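Pyrrolysyl-tRNA synthetase (Desulfitobacterium hafniense, PDB 3DSQ) probably attaches pyrrolysine to its cognate tRNA at the expense of ATP, working as a homodimeric class II aminoacyl-tRNA synthetase. Local coordinates at residues S37-L40 with S41-R44; R44-Q47 with G48-Q52. All blocks are in the same frame, centred on the assembly; numbering follows the deposited sequence.

Contact 1 (S37-L40 with S41-R44)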
ATOM      1  N   SER B  37     -46.272   5.868  -5.542  1.00 38.56           N
ATOM      2  CA  SER B  37     -47.658   5.547  -5.217  1.00 40.11           C
ATOM      3  C   SER B  37     -47.877   4.088  -4.833  1.00 39.54           C
ATOM      4  O   SER B  37     -48.821   3.769  -4.129  1.00 40.58           O
ATOM      5  CB  SER B  37     -48.568   5.896  -6.401  1.00 41.23           C
ATOM      6  OG  SER B  37     -48.519   7.288  -6.689  1.00 45.12           O
ATOM      7  N   ASP B  38     -47.001   3.208  -5.302  1.00 41.22           N
ATOM      8  CA  ASP B  38     -47.123   1.783  -5.023  1.00 40.33           C
ATOM      9  C   ASP B  38     -45.823   1.062  -5.369  1.00 39.50           C
ATOM     10  O   ASP B  38     -44.942   1.628  -6.018  1.00 37.89           O
ATOM     11  CB  ASP B  38     -48.275   1.208  -5.843  1.00 43.07           C
ATOM     12  CG  ASP B  38     -48.099   1.448  -7.332  1.00 43.83           C
ATOM     13  OD1 ASP B  38     -47.335   0.695  -7.968  1.00 45.13           O
ATOM     14  OD2 ASP B  38     -48.710   2.401  -7.859  1.00 46.17           O
ATOM     15  N   ALA B  39     -45.721  -0.191  -4.938  1.00 38.32           N
ATOM     16  CA  ALA B  39     -44.536  -1.016  -5.165  1.00 38.13           C
ATOM     17  C   ALA B  39     -44.172  -1.255  -6.630  1.00 37.70           C
ATOM     18  O   ALA B  39     -42.997  -1.215  -6.998  1.00 36.61           O
ATOM     19  CB  ALA B  39     -44.700  -2.360  -4.452  1.00 36.06           C
ATOM     20  N   LEU B  40     -45.166  -1.518  -7.469  1.00 38.46           N
ATOM     21  CA  LEU B  40     -44.884  -1.774  -8.878  1.00 37.45           C
ATOM     22  C   LEU B  40     -44.307  -0.534  -9.548  1.00 35.52           C
ATOM     23  O   LEU B  40     -43.341  -0.621 -10.300  1.00 33.64           O
ATOM     24  CB  LEU B  40     -46.153  -2.241  -9.603  1.00 40.92           C
ATOM     25  CG  LEU B  40     -46.662  -3.624  -9.172  1.00 43.01           C
ATOM     26  CD1 LEU B  40     -47.986  -3.948  -9.854  1.00 43.89           C
ATOM     27  CD2 LEU B  40     -45.616  -4.678  -9.520  1.00 45.06           C
ATOM     28  N   SER B  41     -44.887   0.624  -9.258  1.00 34.88           N
ATOM     29  CA  SER B  41     -44.396   1.868  -9.841  1.00 35.82           C
ATOM     30  C   SER B  41     -42.978   2.131  -9.337  1.00 35.77           C
ATOM     31  O   SER B  41     -42.124   2.622 -10.074  1.00 36.43           O
ATOM     32  CB  SER B  41     -45.310   3.028  -9.452  1.00 34.51           C
ATOM     33  OG  SER B  41     -46.646   2.761  -9.840  1.00 37.78           O
ATOM     34  N   ARG B  42     -42.729   1.795  -8.076  1.00 36.54           N
ATOM     35  CA  ARG B  42     -41.412   1.990  -7.483  1.00 36.06           C
ATOM     36  C   ARG B  42     -40.400   1.034  -8.097  1.00 35.20           C
ATOM     37  O   ARG B  42     -39.294   1.436  -8.460  1.00 34.75           O
ATOM     38  CB  ARG B  42     -41.485   1.797  -5.965  1.00 36.11           C
ATOM     39  CG  ARG B  42     -40.175   1.396  -5.316  1.00 35.88           C
ATOM     40  CD  ARG B  42     -40.262  -0.051  -4.887  1.00 38.41           C
ATOM     41  NE  ARG B  42     -40.529  -0.155  -3.457  1.00 40.48           N
ATOM     42  CZ  ARG B  42     -41.009  -1.239  -2.856  1.00 38.34           C
ATOM     43  NH1 ARG B  42     -41.292  -2.327  -3.555  1.00 34.76           N
ATOM     44  NH2 ARG B  42     -41.189  -1.231  -1.544  1.00 40.02           N
ATOM     45  N   ASP B  43     -40.778  -0.234  -8.213  1.00 35.61           N
ATOM     46  CA  ASP B  43     -39.890  -1.223  -8.803  1.00 35.57           C
ATOM     47  C   ASP B  43     -39.555  -0.769 -10.229  1.00 37.03           C
ATOM     48  O   ASP B  43     -38.405  -0.846 -10.666  1.00 35.60           O
ATOM     49  CB  ASP B  43     -40.564  -2.598  -8.818  1.00 33.44           C
ATOM     50  CG  ASP B  43     -40.753  -3.176  -7.412  1.00 36.43           C
ATOM     51  OD1 ASP B  43     -40.438  -2.479  -6.426  1.00 33.70           O
ATOM     52  OD2 ASP B  43     -41.222  -4.331  -7.289  1.00 36.84           O
ATOM     53  N   ARG B  44     -40.566  -0.290 -10.946  1.00 37.08           N
ATOM     54  CA  ARG B  44     -40.370   0.185 -12.311  1.00 38.24           C
ATOM     55  C   ARG B  44     -39.372   1.340 -12.328  1.00 36.98           C
ATOM     56  O   ARG B  44     -38.430   1.357 -13.114  1.00 37.39           O
ATOM     57  CB  ARG B  44     -41.700   0.655 -12.901  1.00 39.29           C
ATOM     58  CG  ARG B  44     -41.549   1.487 -14.161  1.00 42.26           C
ATOM     59  CD  ARG B  44     -42.776   2.355 -14.364  1.00 44.69           C
ATOM     60  NE  ARG B  44     -43.888   1.598 -14.911  1.00 45.63           N
ATOM     61  CZ  ARG B  44     -45.157   1.982 -14.848  1.00 48.05           C
ATOM     62  NH1 ARG B  44     -45.476   3.123 -14.249  1.00 46.40           N
ATOM     63  NH2 ARG B  44     -46.105   1.227 -15.395  1.00 47.22           N
TER
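D38 O accepts from R42 N, A39 O from D43 N and L40 O from R44 N at 2.9 Å, the regular i to i+4 bonds of a first helical turn. D38 stands at the N-cap of this turn and illustrates how a side chain can supply an acceptor that the helix itself lacks at its start. Its CG lies between the backbone N and the carbonyl carbon (chi1 57°), which folds the carboxylate back over the turn. There OD1 takes S41 N at 2.8 Å, an almost straight bond that arrives on the syn side, 35° out of the carboxylate plane. S41 OG lies 2.9 Å from both D38 OD1 and D38 OD2, a weak interaction whose acceptor is not settled. An alanine here has no carboxylate, which would probably leave S41 N without its capping partner and S41 OG freer to turn. On another side of the helix the bent R42 chain brings its guanidinium round with one face over A39 CA, while its NE bonds to F13 O. R42 NH1 completes a salt bridge to D43 OD1 at 3.0 Å, nearly in the guanidinium plane, and lies 3.5 Å from A39 CB.

Contact 2 (R44-Q47 with G48-Q52)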
ATOM      1  N   ARG B  44     -40.566  -0.290 -10.946  1.00 37.08           N
ATOM      2  CA  ARG B  44     -40.370   0.185 -12.311  1.00 38.24           C
ATOM      3  C   ARG B  44     -39.372   1.340 -12.328  1.00 36.98           C
ATOM      4  O   ARG B  44     -38.430   1.357 -13.114  1.00 37.39           O
ATOM      5  CB  ARG B  44     -41.700   0.655 -12.901  1.00 39.29           C
ATOM      6  CG  ARG B  44     -41.549   1.487 -14.161  1.00 42.26           C
ATOM      7  CD  ARG B  44     -42.776   2.355 -14.364  1.00 44.69           C
ATOM      8  NE  ARG B  44     -43.888   1.598 -14.911  1.00 45.63           N
ATOM      9  CZ  ARG B  44     -45.157   1.982 -14.848  1.00 48.05           C
ATOM     10  NH1 ARG B  44     -45.476   3.123 -14.249  1.00 46.40           N
ATOM     11  NH2 ARG B  44     -46.105   1.227 -15.395  1.00 47.22           N
ATOM     12  N   ALA B  45     -39.588   2.314 -11.457  1.00 35.21           N
ATOM     13  CA  ALA B  45     -38.696   3.453 -11.382  1.00 32.87           C
ATOM     14  C   ALA B  45     -37.281   3.007 -11.052  1.00 33.20           C
ATOM     15  O   ALA B  45     -36.315   3.489 -11.645  1.00 29.76           O
ATOM     16  CB  ALA B  45     -39.188   4.420 -10.337  1.00 34.62           C
ATOM     17  N   PHE B  46     -37.164   2.081 -10.101  1.00 31.92           N
ATOM     18  CA  PHE B  46     -35.867   1.578  -9.674  1.00 30.92           C
ATOM     19  C   PHE B  46     -35.033   1.095 -10.841  1.00 31.54           C
ATOM     20  O   PHE B  46     -33.853   1.428 -10.967  1.00 30.29           O
ATOM     21  CB  PHE B  46     -36.039   0.423  -8.690  1.00 30.04           C
ATOM     22  CG  PHE B  46     -34.769  -0.302  -8.405  1.00 27.68           C
ATOM     23  CD1 PHE B  46     -33.792   0.281  -7.606  1.00 23.82           C
ATOM     24  CD2 PHE B  46     -34.527  -1.551  -8.970  1.00 24.39           C
ATOM     25  CE1 PHE B  46     -32.592  -0.368  -7.373  1.00 24.53           C
ATOM     26  CE2 PHE B  46     -33.326  -2.210  -8.742  1.00 26.05           C
ATOM     27  CZ  PHE B  46     -32.353  -1.617  -7.941  1.00 23.14           C
ATOM     28  N   GLN B  47     -35.671   0.292 -11.682  1.00 32.91           N
ATOM     29  CA  GLN B  47     -35.046  -0.285 -12.855  1.00 34.63           C
ATOM     30  C   GLN B  47     -34.506   0.804 -13.781  1.00 34.37           C
ATOM     31  O   GLN B  47     -33.392   0.701 -14.307  1.00 33.56           O
ATOM     32  CB  GLN B  47     -36.074  -1.148 -13.589  1.00 36.91           C
ATOM     33  CG  GLN B  47     -35.489  -2.286 -14.388  1.00 42.24           C
ATOM     34  CD  GLN B  47     -36.560  -3.192 -14.973  1.00 46.95           C
ATOM     35  OE1 GLN B  47     -37.451  -3.667 -14.256  1.00 49.80           O
ATOM     36  NE2 GLN B  47     -36.476  -3.445 -16.277  1.00 47.39           N
ATOM     37  N   GLY B  48     -35.299   1.851 -13.970  1.00 34.65           N
ATOM     38  CA  GLY B  48     -34.889   2.943 -14.838  1.00 36.96           C
ATOM     39  C   GLY B  48     -33.715   3.730 -14.293  1.00 37.04           C
ATOM     40  O   GLY B  48     -32.784   4.055 -15.032  1.00 36.90           O
ATOM     41  N   ILE B  49     -33.756   4.042 -12.999  1.00 36.76           N
ATOM     42  CA  ILE B  49     -32.671   4.784 -12.370  1.00 36.74           C
ATOM     43  C   ILE B  49     -31.403   3.933 -12.333  1.00 37.46           C
ATOM     44  O   ILE B  49     -30.316   4.410 -12.661  1.00 36.15           O
ATOM     45  CB  ILE B  49     -33.052   5.222 -10.940  1.00 36.90           C
ATOM     46  CG1 ILE B  49     -34.205   6.232 -11.006  1.00 36.21           C
ATOM     47  CG2 ILE B  49     -31.839   5.815 -10.225  1.00 34.16           C
ATOM     48  CD1 ILE B  49     -34.718   6.663  -9.646  1.00 36.90           C
ATOM     49  N   GLU B  50     -31.537   2.671 -11.937  1.00 37.50           N
ATOM     50  CA  GLU B  50     -30.373   1.796 -11.894  1.00 37.30           C
ATOM     51  C   GLU B  50     -29.711   1.793 -13.271  1.00 36.60           C
ATOM     52  O   GLU B  50     -28.502   1.984 -13.395  1.00 36.69           O
ATOM     53  CB  GLU B  50     -30.781   0.370 -11.527  1.00 35.71           C
ATOM     54  CG  GLU B  50     -29.624  -0.615 -11.589  1.00 37.60           C
ATOM     55  CD  GLU B  50     -30.068  -2.059 -11.414  1.00 37.90           C
ATOM     56  OE1 GLU B  50     -31.052  -2.449 -12.073  1.00 39.25           O
ATOM     57  OE2 GLU B  50     -29.428  -2.798 -10.637  1.00 34.13           O
ATOM     58  N   HIS B  51     -30.526   1.575 -14.298  1.00 37.04           N
ATOM     59  CA  HIS B  51     -30.065   1.531 -15.681  1.00 37.51           C
ATOM     60  C   HIS B  51     -29.176   2.716 -16.043  1.00 35.29           C
ATOM     61  O   HIS B  51     -28.123   2.542 -16.645  1.00 34.69           O
ATOM     62  CB  HIS B  51     -31.262   1.500 -16.632  1.00 40.86           C
ATOM     63  CG  HIS B  51     -30.875   1.427 -18.075  1.00 46.80           C
ATOM     64  ND1 HIS B  51     -30.394   0.272 -18.658  1.00 49.29           N
ATOM     65  CD2 HIS B  51     -30.855   2.375 -19.042  1.00 46.94           C
ATOM     66  CE1 HIS B  51     -30.094   0.512 -19.921  1.00 49.28           C
ATOM     67  NE2 HIS B  51     -30.364   1.780 -20.180  1.00 50.68           N
ATOM     68  N   GLN B  52     -29.622   3.917 -15.688  1.00 35.75           N
ATOM     69  CA  GLN B  52     -28.879   5.141 -15.952  1.00 35.09           C
ATOM     70  C   GLN B  52     -27.592   5.191 -15.128  1.00 34.24           C
ATOM     71  O   GLN B  52     -26.559   5.665 -15.605  1.00 31.64           O
ATOM     72  CB  GLN B  52     -29.742   6.361 -15.618  1.00 38.24           C
ATOM     73  CG  GLN B  52     -29.001   7.703 -15.680  1.00 44.71           C
ATOM     74  CD  GLN B  52     -28.535   8.063 -17.085  1.00 49.03           C
ATOM     75  OE1 GLN B  52     -29.342   8.166 -18.010  1.00 51.68           O
ATOM     76  NE2 GLN B  52     -27.227   8.258 -17.250  1.00 49.98           N
TER
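F46 and E50, one helical turn apart, both set CG anti to the backbone N (chi1 169° and 175°), and the E50 chain then runs on extended, so ring and carboxylate rise from the same side of the helix. The pair is a worked example of i to i+4 packing between an aromatic and an acid. E50 CB lies over one face of the F46 ring, while farther out the carboxylate comes up to the ring's outer carbons: OE1 is 4.0 Å from F46 CE2, and OE2 is 4.1 Å from F46 CZ. The two planes are inclined by 44°, so the groups neither stack flat nor stand square to each other.

Beneath them the backbone keeps the alpha-helical pattern, with E50 N bonded to F46 O at 2.8 Å and I49 N to A45 O at 2.9 Å. H51 N likewise bonds to Q47 O at 3.0 Å. I49 places CG1 beside its own backbone N, where it rests 3.5 Å from A45 O.

The face of the helix that carries A45, F46 and I49 is partly covered from within the same chain: F46 packs on Q18, R21 and L22 of helix 16-24, whereas I49 meets L22 together with W14 and M34, and A45 meets F36. E50 OE2 forms a salt bridge to R21 NE. The carboxylate therefore has its charge partner outside the turn and meets F46 by van der Waals contact, so R21 probably sets where the acid's end lies, with the F46 ring packed against it.

In the fold
Contacts 1 and 2 are successive turns of helix 39-68, their centres about 11 Å apart. Contact 1 comes first and holds the N-cap; contact 2 continues within the helix, and R44 belongs to both. They lie far out on the chain, about 37 and 31 Å from its centre, and their segments are not touched by the other subunit. W14 and F36 each meet both contacts, and Q18 of helix 16-24, which packs on contact 2, also bonds weakly to D43 of contact 1. Both turns thus rest on the N-terminal part of the chain, including helix 16-24 and its flanking loops, at a distance from the central mixed sheet of the synthetase fold.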